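Local structure of possible hydrolase (Mycobacterium tuberculosis, 6WYN) at residues D265-S270 and H293-H298; S270-L275 and H298-H303; R232-N237 and W246-D251. The protein hydrolyses carboxylic esters, with a strong preference for short, straight-chain alkyl esters such as butanoates, although its physiological substrate is unknown. All coordinates share one frame; numbering follows the deposited sequence.

Interaction 1 (D265-S270 and H293-H298); sequences DVDALS and HRRATH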
loop_
_atom_site.group_PDB
_atom_site.type_symbol
_atom_site.label_atom_id
_atom_site.label_comp_id
_atom_site.label_asym_id
_atom_site.label_seq_id
_atom_site.Cartn_x
_atom_site.Cartn_y
_atom_site.Cartn_z
ATOM N N ASP A 265 -6.797 17.524 8.558
ATOM C CA ASP A 265 -5.852 17.508 7.405
ATOM C C ASP A 265 -6.622 17.502 6.079
ATOM O O ASP A 265 -6.245 18.280 5.234
ATOM C CB ASP A 265 -4.885 16.330 7.460
ATOM C CG ASP A 265 -3.869 16.445 8.576
ATOM O OD1 ASP A 265 -3.698 17.586 9.116
ATOM O OD2 ASP A 265 -3.281 15.400 8.919
ATOM N N VAL A 266 -7.647 16.661 5.917
ATOM C CA VAL A 266 -8.536 16.682 4.703
ATOM C C VAL A 266 -9.151 18.080 4.512
ATOM O O VAL A 266 -9.141 18.578 3.366
ATOM C CB VAL A 266 -9.642 15.613 4.780
ATOM C CG1 VAL A 266 -10.609 15.763 3.610
ATOM C CG2 VAL A 266 -9.054 14.210 4.838
ATOM N N ASP A 267 -9.630 18.722 5.587
ATOM C CA ASP A 267 -10.233 20.077 5.486
ATOM C C ASP A 267 -9.199 21.071 4.953
ATOM O O ASP A 267 -9.603 21.926 4.129
ATOM C CB ASP A 267 -10.761 20.596 6.826
ATOM C CG ASP A 267 -11.977 19.863 7.341
ATOM O OD1 ASP A 267 -12.592 19.178 6.551
ATOM O OD2 ASP A 267 -12.249 19.933 8.550
ATOM N N ALA A 268 -7.919 20.920 5.318
ATOM C CA ALA A 268 -6.834 21.873 4.970
ATOM C C ALA A 268 -6.156 21.560 3.627
ATOM O O ALA A 268 -5.673 22.510 3.018
ATOM C CB ALA A 268 -5.809 21.899 6.078
ATOM N N LEU A 269 -6.033 20.295 3.206
ATOM C CA LEU A 269 -5.289 19.899 1.957
ATOM C C LEU A 269 -5.798 20.735 0.799
ATOM O O LEU A 269 -7.032 20.766 0.684
ATOM C CB LEU A 269 -5.641 18.465 1.520
ATOM C CG LEU A 269 -5.255 17.382 2.493
ATOM C CD1 LEU A 269 -5.616 16.031 1.953
ATOM C CD2 LEU A 269 -3.781 17.511 2.792
ATOM N N SER A 270 -4.948 21.162 -0.130
ATOM C CA SER A 270 -5.440 21.632 -1.458
ATOM C C SER A 270 -5.283 20.548 -2.542
ATOM O O SER A 270 -5.887 20.681 -3.581
ATOM C CB SER A 270 -4.777 22.912 -1.878
ATOM O OG SER A 270 -3.386 22.713 -1.878
ATOM N N HIS A 293 -16.407 13.655 0.252
ATOM C CA HIS A 293 -16.760 14.719 -0.715
ATOM C C HIS A 293 -16.970 16.033 0.043
ATOM O O HIS A 293 -16.481 17.062 -0.415
ATOM C CB HIS A 293 -18.004 14.367 -1.574
ATOM C CG HIS A 293 -18.456 15.582 -2.308
ATOM N ND1 HIS A 293 -19.460 16.409 -1.815
ATOM C CD2 HIS A 293 -17.935 16.210 -3.384
ATOM C CE1 HIS A 293 -19.557 17.477 -2.586
ATOM N NE2 HIS A 293 -18.630 17.373 -3.565
ATOM N N ARG A 294 -17.709 15.996 1.143
ATOM C CA ARG A 294 -18.102 17.233 1.875
ATOM C C ARG A 294 -16.865 17.895 2.500
ATOM O O ARG A 294 -16.767 19.129 2.427
ATOM C CB ARG A 294 -19.170 16.900 2.919
ATOM C CG ARG A 294 -20.549 16.651 2.310
ATOM C CD ARG A 294 -21.700 16.717 3.321
ATOM N NE ARG A 294 -21.392 15.791 4.400
ATOM C CZ ARG A 294 -21.720 14.501 4.413
ATOM N NH1 ARG A 294 -22.446 14.007 3.414
ATOM N NH2 ARG A 294 -21.333 13.728 5.423
ATOM N N ARG A 295 -15.911 17.110 3.013
ATOM C CA ARG A 295 -14.736 17.692 3.728
ATOM C C ARG A 295 -13.623 18.113 2.756
ATOM O O ARG A 295 -13.005 19.166 3.009
ATOM C CB ARG A 295 -14.211 16.699 4.769
ATOM C CG ARG A 295 -15.269 16.218 5.750
ATOM C CD ARG A 295 -15.590 17.237 6.824
ATOM N NE ARG A 295 -15.669 16.609 8.134
ATOM C CZ ARG A 295 -14.712 16.663 9.051
ATOM N NH1 ARG A 295 -13.596 17.324 8.805
ATOM N NH2 ARG A 295 -14.876 16.057 10.214
ATOM N N ALA A 296 -13.362 17.326 1.706
ATOM C CA ALA A 296 -12.275 17.615 0.736
ATOM C C ALA A 296 -12.531 18.963 0.060
ATOM O O ALA A 296 -13.655 19.220 -0.341
ATOM C CB ALA A 296 -12.201 16.537 -0.307
ATOM N N THR A 297 -11.494 19.742 -0.173
ATOM C CA THR A 297 -11.585 20.994 -0.962
ATOM C C THR A 297 -11.811 20.624 -2.435
ATOM O O THR A 297 -12.597 21.324 -3.104
ATOM C CB THR A 297 -10.377 21.913 -0.735
ATOM O OG1 THR A 297 -9.208 21.260 -1.218
ATOM C CG2 THR A 297 -10.158 22.273 0.715
ATOM N N HIS A 298 -11.220 19.539 -2.944
ATOM C CA HIS A 298 -11.472 19.104 -4.342
ATOM C C HIS A 298 -11.539 17.578 -4.440
ATOM O O HIS A 298 -10.549 16.947 -4.754
ATOM C CB HIS A 298 -10.487 19.742 -5.315
ATOM C CG HIS A 298 -10.855 19.549 -6.765
ATOM N ND1 HIS A 298 -10.022 19.948 -7.821
ATOM C CD2 HIS A 298 -11.958 19.019 -7.357
ATOM C CE1 HIS A 298 -10.590 19.648 -8.978
ATOM N NE2 HIS A 298 -11.786 19.079 -8.727
HETATM O O HOH W 1 -8.934 18.770 0.916
#
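Arg295, in the last turn of helix 286-295, reaches across to Asp267, in the last turn of helix 260-268, and its course can be followed atom by atom. CB sets out toward the other helix end and lies 3.9 Å from Val266 CG1 and 3.5 Å from Asp267 OD1. CG passes 4.1 Å from the same Asp267 OD1. The bend at chi2 (-77°) brings CD to 3.6 Å from Asp267 OD1, and the bend at chi3 sends NE and the guanidinium onward. One nitrogen then makes a forked grip: NH1 stands 2.9 Å from Asp267 OD2 in a salt bridge and also donates to OD1, which lies almost in the guanidinium plane and is met on its syn side, tilted out of the carboxylate plane. The two flat groups are turned 35° against each other.

Beyond the ion pair, Val266 CG1 rests on the backbone of Ala296, and Thr297 OG1 donates to Leu269 O (2.9 Å) in the carbonyl plane, on a lone pair. Water 1 gives its hydrogens to Val266 O and Leu269 O and accepts from Thr297 N. Helix 156-167 packs on Val266 and Leu269.

Chemically, the contact joins the C-terminal ends of two alpha/beta-hydrolase helices, each just before its following strand: carbonyls closing helix 260-268 gain donors from Thr297 and water, while opposite charges hold the outer edge.

Interaction 2 (S270-L275 and H298-H303); sequences SAPITL and HFRGVH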
loop_
_atom_site.group_PDB
_atom_site.type_symbol
_atom_site.label_atom_id
_atom_site.label_comp_id
_atom_site.label_asym_id
_atom_site.label_seq_id
_atom_site.Cartn_x
_atom_site.Cartn_y
_atom_site.Cartn_z
ATOM N N SER A 270 -4.948 21.162 -0.130
ATOM C CA SER A 270 -5.440 21.632 -1.458
ATOM C C SER A 270 -5.283 20.548 -2.542
ATOM O O SER A 270 -5.887 20.681 -3.581
ATOM C CB SER A 270 -4.777 22.912 -1.878
ATOM O OG SER A 270 -3.386 22.713 -1.878
ATOM N N ALA A 271 -4.516 19.485 -2.339
ATOM C CA ALA A 271 -4.396 18.436 -3.382
ATOM C C ALA A 271 -5.775 17.846 -3.696
ATOM O O ALA A 271 -6.484 17.430 -2.794
ATOM C CB ALA A 271 -3.466 17.368 -2.892
ATOM N N PRO A 272 -6.205 17.782 -4.962
ATOM C CA PRO A 272 -7.389 17.012 -5.334
ATOM C C PRO A 272 -7.291 15.545 -4.911
ATOM O O PRO A 272 -6.215 14.970 -4.913
ATOM C CB PRO A 272 -7.421 17.125 -6.870
ATOM C CG PRO A 272 -6.716 18.459 -7.130
ATOM C CD PRO A 272 -5.592 18.445 -6.114
ATOM N N ILE A 273 -8.414 14.996 -4.492
ATOM C CA ILE A 273 -8.546 13.591 -4.047
ATOM C C ILE A 273 -9.453 12.810 -4.978
ATOM O O ILE A 273 -10.612 13.251 -5.202
ATOM C CB ILE A 273 -9.098 13.537 -2.623
ATOM C CG1 ILE A 273 -8.160 14.237 -1.638
ATOM C CG2 ILE A 273 -9.354 12.079 -2.243
ATOM C CD1 ILE A 273 -8.744 14.395 -0.254
ATOM N N THR A 274 -8.951 11.676 -5.471
ATOM C CA THR A 274 -9.738 10.671 -6.222
ATOM C C THR A 274 -9.872 9.470 -5.311
ATOM O O THR A 274 -8.878 9.074 -4.729
ATOM C CB THR A 274 -9.082 10.324 -7.558
ATOM O OG1 THR A 274 -9.028 11.541 -8.315
ATOM C CG2 THR A 274 -9.842 9.259 -8.312
ATOM N N LEU A 275 -11.032 8.857 -5.243
ATOM C CA LEU A 275 -11.178 7.621 -4.465
ATOM C C LEU A 275 -11.415 6.510 -5.454
ATOM O O LEU A 275 -12.160 6.741 -6.443
ATOM C CB LEU A 275 -12.341 7.776 -3.474
ATOM C CG LEU A 275 -12.809 6.536 -2.719
ATOM C CD1 LEU A 275 -11.714 6.062 -1.767
ATOM C CD2 LEU A 275 -14.074 6.859 -1.926
ATOM N N HIS A 298 -11.220 19.539 -2.944
ATOM C CA HIS A 298 -11.472 19.104 -4.342
ATOM C C HIS A 298 -11.539 17.578 -4.440
ATOM O O HIS A 298 -10.549 16.947 -4.754
ATOM C CB HIS A 298 -10.487 19.742 -5.315
ATOM C CG HIS A 298 -10.855 19.549 -6.765
ATOM N ND1 HIS A 298 -10.022 19.948 -7.821
ATOM C CD2 HIS A 298 -11.958 19.019 -7.357
ATOM C CE1 HIS A 298 -10.590 19.648 -8.978
ATOM N NE2 HIS A 298 -11.786 19.079 -8.727
ATOM N N PHE A 299 -12.727 17.022 -4.272
ATOM C CA PHE A 299 -13.015 15.601 -4.543
ATOM C C PHE A 299 -13.323 15.431 -6.035
ATOM O O PHE A 299 -14.225 16.130 -6.538
ATOM C CB PHE A 299 -14.159 15.134 -3.650
ATOM C CG PHE A 299 -14.465 13.661 -3.738
ATOM C CD1 PHE A 299 -13.504 12.720 -3.432
ATOM C CD2 PHE A 299 -15.720 13.229 -4.125
ATOM C CE1 PHE A 299 -13.786 11.363 -3.489
ATOM C CE2 PHE A 299 -16.016 11.881 -4.159
ATOM C CZ PHE A 299 -15.056 10.943 -3.829
ATOM N N ARG A 300 -12.601 14.545 -6.720
ATOM C CA ARG A 300 -12.733 14.317 -8.182
ATOM C C ARG A 300 -13.716 13.179 -8.472
ATOM O O ARG A 300 -14.016 12.947 -9.654
ATOM C CB ARG A 300 -11.383 13.980 -8.806
ATOM C CG ARG A 300 -10.399 15.144 -8.850
ATOM C CD ARG A 300 -9.443 14.833 -9.981
ATOM N NE ARG A 300 -8.280 15.680 -10.132
ATOM C CZ ARG A 300 -8.292 16.933 -10.609
ATOM N NH1 ARG A 300 -9.434 17.507 -10.952
ATOM N NH2 ARG A 300 -7.160 17.611 -10.725
ATOM N N GLY A 301 -14.171 12.476 -7.443
ATOM C CA GLY A 301 -15.180 11.424 -7.554
ATOM C C GLY A 301 -14.625 10.085 -7.145
ATOM O O GLY A 301 -13.389 9.955 -6.958
ATOM N N VAL A 302 -15.517 9.120 -7.015
ATOM C CA VAL A 302 -15.185 7.706 -6.716
ATOM C C VAL A 302 -15.310 6.900 -8.003
ATOM O O VAL A 302 -16.310 7.081 -8.797
ATOM C CB VAL A 302 -16.070 7.130 -5.605
ATOM C CG1 VAL A 302 -17.505 7.032 -6.071
ATOM C CG2 VAL A 302 -15.581 5.783 -5.143
ATOM N N HIS A 303 -14.327 6.042 -8.232
ATOM C CA HIS A 303 -14.386 5.005 -9.276
ATOM C C HIS A 303 -14.666 3.710 -8.568
ATOM O O HIS A 303 -13.927 3.382 -7.600
ATOM C CB HIS A 303 -13.065 4.872 -10.006
ATOM C CG HIS A 303 -12.633 6.140 -10.591
ATOM N ND1 HIS A 303 -12.707 6.351 -11.923
ATOM C CD2 HIS A 303 -12.201 7.285 -10.020
ATOM C CE1 HIS A 303 -12.317 7.565 -12.182
ATOM N NE2 HIS A 303 -11.950 8.150 -11.041
HETATM O O HOH W 2 -9.177 17.859 -1.808
#
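Pro272 and Arg300 lie side by side and point the same way: Pro272 CB sits 3.4 Å above one face of the guanidinium, offset toward its rim. An extended chain from CG to NE carries that group across to the proline of segment 270-275, and Glu174 of the adjoining strand 174-178 holds it there by a salt bridge to NE. His298 comes in obliquely, its ND1 3.7 Å from Pro272 CG, while Arg300 CG lies over one face of the imidazole. On the same side of the sheet Thr274 divides its two branches: chi1 of -61° sets OG1 beside the backbone N, where it meets Arg300 CB at 3.4 Å, and leaves CG2 anti to that N, at the edge of the His303 ring near CD2.

The face bearing Ile273 and Leu275 is mainly apolar across these two strands. Phe299 presents its ring edge to Leu275 CB, 3.9 Å from CE1, with Gly301 N over the ring centre. Leu275 and Val302 run alongside each other, CD2 to CG2 3.7 Å. Thr289 and Leu292 of helix 286-295 cover Phe299. Leu275's side chain comes about 6 Å from that of Asp179, a probable active-site residue, without touching it.

Parallel strands 273-278 and 299-305 are joined by a ladder in which Ile273 and Leu275 each use both N and O, from Ile273 N to His298 O (2.9 Å) through to His303 N to Leu275 O (2.9 Å). Ile273 pairs with Phe299 but Leu275 with Val302, an extra residue being taken up at Arg300-Gly301, where Gly301 adopts backbone angles that call for glycine. With helix 286-295 the strands form a beta-alpha-beta unit bordering the alpha/beta-hydrolase sheet. Chemistry thus divides the faces: hydrophobic beneath the helix, a charged guanidinium face against proline opposite.

Interaction 3 (R232-N237 and W246-D251); sequences RGVFHN and WVWRYD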
loop_
_atom_site.group_PDB
_atom_site.type_symbol
_atom_site.label_atom_id
_atom_site.label_comp_id
_atom_site.label_asym_id
_atom_site.label_seq_id
_atom_site.Cartn_x
_atom_site.Cartn_y
_atom_site.Cartn_z
ATOM N N ARG A 232 2.975 -15.435 -5.393
ATOM C CA ARG A 232 3.904 -14.300 -5.649
ATOM C C ARG A 232 3.801 -13.317 -4.480
ATOM O O ARG A 232 4.854 -12.849 -4.003
ATOM C CB ARG A 232 3.507 -13.629 -6.966
ATOM C CG ARG A 232 4.355 -12.434 -7.373
ATOM C CD ARG A 232 4.465 -12.357 -8.883
ATOM N NE ARG A 232 3.399 -11.619 -9.546
ATOM C CZ ARG A 232 2.331 -12.159 -10.126
ATOM N NH1 ARG A 232 2.159 -13.470 -10.121
ATOM N NH2 ARG A 232 1.432 -11.383 -10.705
ATOM N N GLY A 233 2.576 -13.035 -4.032
ATOM C CA GLY A 233 2.359 -12.092 -2.924
ATOM C C GLY A 233 3.010 -12.587 -1.646
ATOM O O GLY A 233 3.696 -11.772 -0.940
ATOM N N VAL A 234 2.859 -13.874 -1.349
ATOM C CA VAL A 234 3.457 -14.487 -0.133
ATOM C C VAL A 234 4.999 -14.486 -0.237
ATOM O O VAL A 234 5.639 -14.124 0.735
ATOM C CB VAL A 234 2.909 -15.898 0.117
ATOM C CG1 VAL A 234 3.664 -16.603 1.239
ATOM C CG2 VAL A 234 1.413 -15.879 0.427
ATOM N N PHE A 235 5.569 -14.910 -1.358
ATOM C CA PHE A 235 7.025 -14.799 -1.619
ATOM C C PHE A 235 7.587 -13.419 -1.185
ATOM O O PHE A 235 8.518 -13.335 -0.364
ATOM C CB PHE A 235 7.250 -15.039 -3.100
ATOM C CG PHE A 235 8.666 -14.803 -3.525
ATOM C CD1 PHE A 235 9.695 -15.537 -2.955
ATOM C CD2 PHE A 235 8.963 -13.835 -4.467
ATOM C CE1 PHE A 235 11.008 -15.321 -3.347
ATOM C CE2 PHE A 235 10.278 -13.615 -4.851
ATOM C CZ PHE A 235 11.289 -14.363 -4.297
ATOM N N HIS A 236 7.002 -12.328 -1.661
ATOM C CA HIS A 236 7.470 -10.941 -1.359
ATOM C C HIS A 236 7.218 -10.579 0.111
ATOM O O HIS A 236 7.948 -9.747 0.662
ATOM C CB HIS A 236 6.795 -9.934 -2.278
ATOM C CG HIS A 236 7.192 -10.096 -3.688
ATOM N ND1 HIS A 236 8.499 -10.317 -4.042
ATOM C CD2 HIS A 236 6.452 -10.092 -4.823
ATOM C CE1 HIS A 236 8.570 -10.361 -5.354
ATOM N NE2 HIS A 236 7.326 -10.284 -5.865
ATOM N N ASN A 237 6.188 -11.157 0.724
ATOM C CA ASN A 237 5.728 -10.705 2.054
ATOM C C ASN A 237 6.316 -11.583 3.153
ATOM O O ASN A 237 5.942 -11.392 4.331
ATOM C CB ASN A 237 4.218 -10.671 2.148
ATOM C CG ASN A 237 3.700 -9.501 2.943
ATOM O OD1 ASN A 237 4.425 -8.527 3.211
ATOM N ND2 ASN A 237 2.418 -9.552 3.276
ATOM N N TRP A 246 9.757 -20.284 8.162
ATOM C CA TRP A 246 9.395 -19.016 7.477
ATOM C C TRP A 246 8.661 -18.059 8.415
ATOM O O TRP A 246 7.932 -18.537 9.302
ATOM C CB TRP A 246 8.546 -19.307 6.253
ATOM C CG TRP A 246 9.213 -20.236 5.307
ATOM C CD1 TRP A 246 9.478 -21.564 5.484
ATOM C CD2 TRP A 246 9.742 -19.881 4.027
ATOM N NE1 TRP A 246 10.096 -22.073 4.371
ATOM C CE2 TRP A 246 10.280 -21.061 3.466
ATOM C CE3 TRP A 246 9.790 -18.690 3.298
ATOM C CZ2 TRP A 246 10.836 -21.079 2.185
ATOM C CZ3 TRP A 246 10.352 -18.705 2.043
ATOM C CH2 TRP A 246 10.871 -19.881 1.496
ATOM N N VAL A 247 8.808 -16.748 8.163
ATOM C CA VAL A 247 8.123 -15.657 8.919
ATOM C C VAL A 247 7.606 -14.584 7.943
ATOM O O VAL A 247 8.143 -14.497 6.785
ATOM C CB VAL A 247 9.107 -15.086 9.958
ATOM C CG1 VAL A 247 8.537 -13.875 10.682
ATOM C CG2 VAL A 247 9.524 -16.181 10.948
ATOM N N TRP A 248 6.584 -13.838 8.355
ATOM C CA TRP A 248 6.102 -12.617 7.654
ATOM C C TRP A 248 7.148 -11.507 7.785
ATOM O O TRP A 248 7.766 -11.354 8.867
ATOM C CB TRP A 248 4.741 -12.143 8.173
ATOM C CG TRP A 248 3.605 -13.111 7.956
ATOM C CD1 TRP A 248 2.877 -13.752 8.927
ATOM C CD2 TRP A 248 3.022 -13.525 6.693
ATOM N NE1 TRP A 248 1.894 -14.519 8.352
ATOM C CE2 TRP A 248 1.968 -14.420 6.990
ATOM C CE3 TRP A 248 3.278 -13.229 5.345
ATOM C CZ2 TRP A 248 1.179 -15.012 5.997
ATOM C CZ3 TRP A 248 2.503 -13.817 4.368
ATOM C CH2 TRP A 248 1.465 -14.700 4.691
ATOM N N ARG A 249 7.275 -10.702 6.739
ATOM C CA ARG A 249 8.165 -9.516 6.717
ATOM C C ARG A 249 7.514 -8.407 7.541
ATOM O O ARG A 249 8.259 -7.515 8.049
ATOM C CB ARG A 249 8.473 -9.088 5.276
ATOM C CG ARG A 249 9.540 -9.904 4.572
ATOM C CD ARG A 249 10.048 -9.192 3.304
ATOM N NE ARG A 249 10.843 -10.119 2.552
ATOM C CZ ARG A 249 12.128 -10.366 2.765
ATOM N NH1 ARG A 249 12.785 -9.728 3.721
ATOM N NH2 ARG A 249 12.728 -11.273 2.029
ATOM N N TYR A 250 6.186 -8.395 7.696
ATOM C CA TYR A 250 5.547 -7.257 8.395
ATOM C C TYR A 250 5.420 -7.555 9.897
ATOM O O TYR A 250 5.305 -8.694 10.311
ATOM C CB TYR A 250 4.146 -6.923 7.872
ATOM C CG TYR A 250 3.163 -8.067 7.869
ATOM C CD1 TYR A 250 2.380 -8.373 8.981
ATOM C CD2 TYR A 250 3.048 -8.870 6.753
ATOM C CE1 TYR A 250 1.463 -9.424 8.952
ATOM C CE2 TYR A 250 2.141 -9.918 6.699
ATOM C CZ TYR A 250 1.332 -10.181 7.797
ATOM O OH TYR A 250 0.481 -11.239 7.705
ATOM N N ASP A 251 5.415 -6.491 10.665
ATOM C CA ASP A 251 5.251 -6.492 12.130
ATOM C C ASP A 251 3.745 -6.511 12.343
ATOM O O ASP A 251 3.036 -5.648 11.698
ATOM C CB ASP A 251 5.886 -5.242 12.743
ATOM C CG ASP A 251 5.974 -5.226 14.278
ATOM O OD1 ASP A 251 5.706 -6.243 14.890
ATOM O OD2 ASP A 251 6.224 -4.169 14.821
HETATM O O HOH W 3 10.752 -11.736 -0.290
#
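Asn237 and Arg249 make the one direct hydrogen bond of this contact: Arg249 N donates to Asn237 O at 2.8 Å, nearly straight at 173° but from above the carbonyl plane. The same oxygen lies in the plane of the Trp248 ring, at its edge, 3.4 Å from CE3, and also receives a CA-H...O contact from Trp248. At the Asn237 amide, ND2 donates to Gly92 O and OD1 accepts from Asn94 ND2.

Water-mediated polar contact comes next. The extended Arg249 side chain runs past His236 O, with CD at 3.4 Å, and NH2 donates to water 3, which in turn donates to Phe235 O.

Aromatic and apolar packing completes the set. The Asn237 and Tyr250 side chains cross at about a right angle, amide and ring planes 41° apart, and ND2 meets the ring edge at CE2 (3.5 Å); a chi1 of 55° turns that ring toward Asn237. Val234 CG1 touches Trp248 CZ3 (4.3 Å).

Here the end of helix 227-237 is tied to the chain leaving the second strand of an antiparallel hairpin, 238-240 with 246-248. The side chain of Tyr250 comes about 7 Å from Gly91, which influences substrate selectivity, consistent with a place near that site.

From the N terminus, interaction 3 is met first: 232-237 and 246-251 close a short loop that holds strand 238-240, the hairpin partner of 246-248, and the contact is complete before the others open. The chain then enters helix 260-268, strand 273-278, helix 286-295 and strand 299-305. Interactions 1 and 2 interlock here, their segments alternating so that the two closures cross; they share Ser270 and His298, and their centres are 9 Å apart. Interaction 1 joins the helix ends, interaction 2 the strands that follow them, and His293 packs on Phe299 between the two. Interaction 3 lies on the opposite side of the chain's centre, its nearest atoms about 22 Å from either.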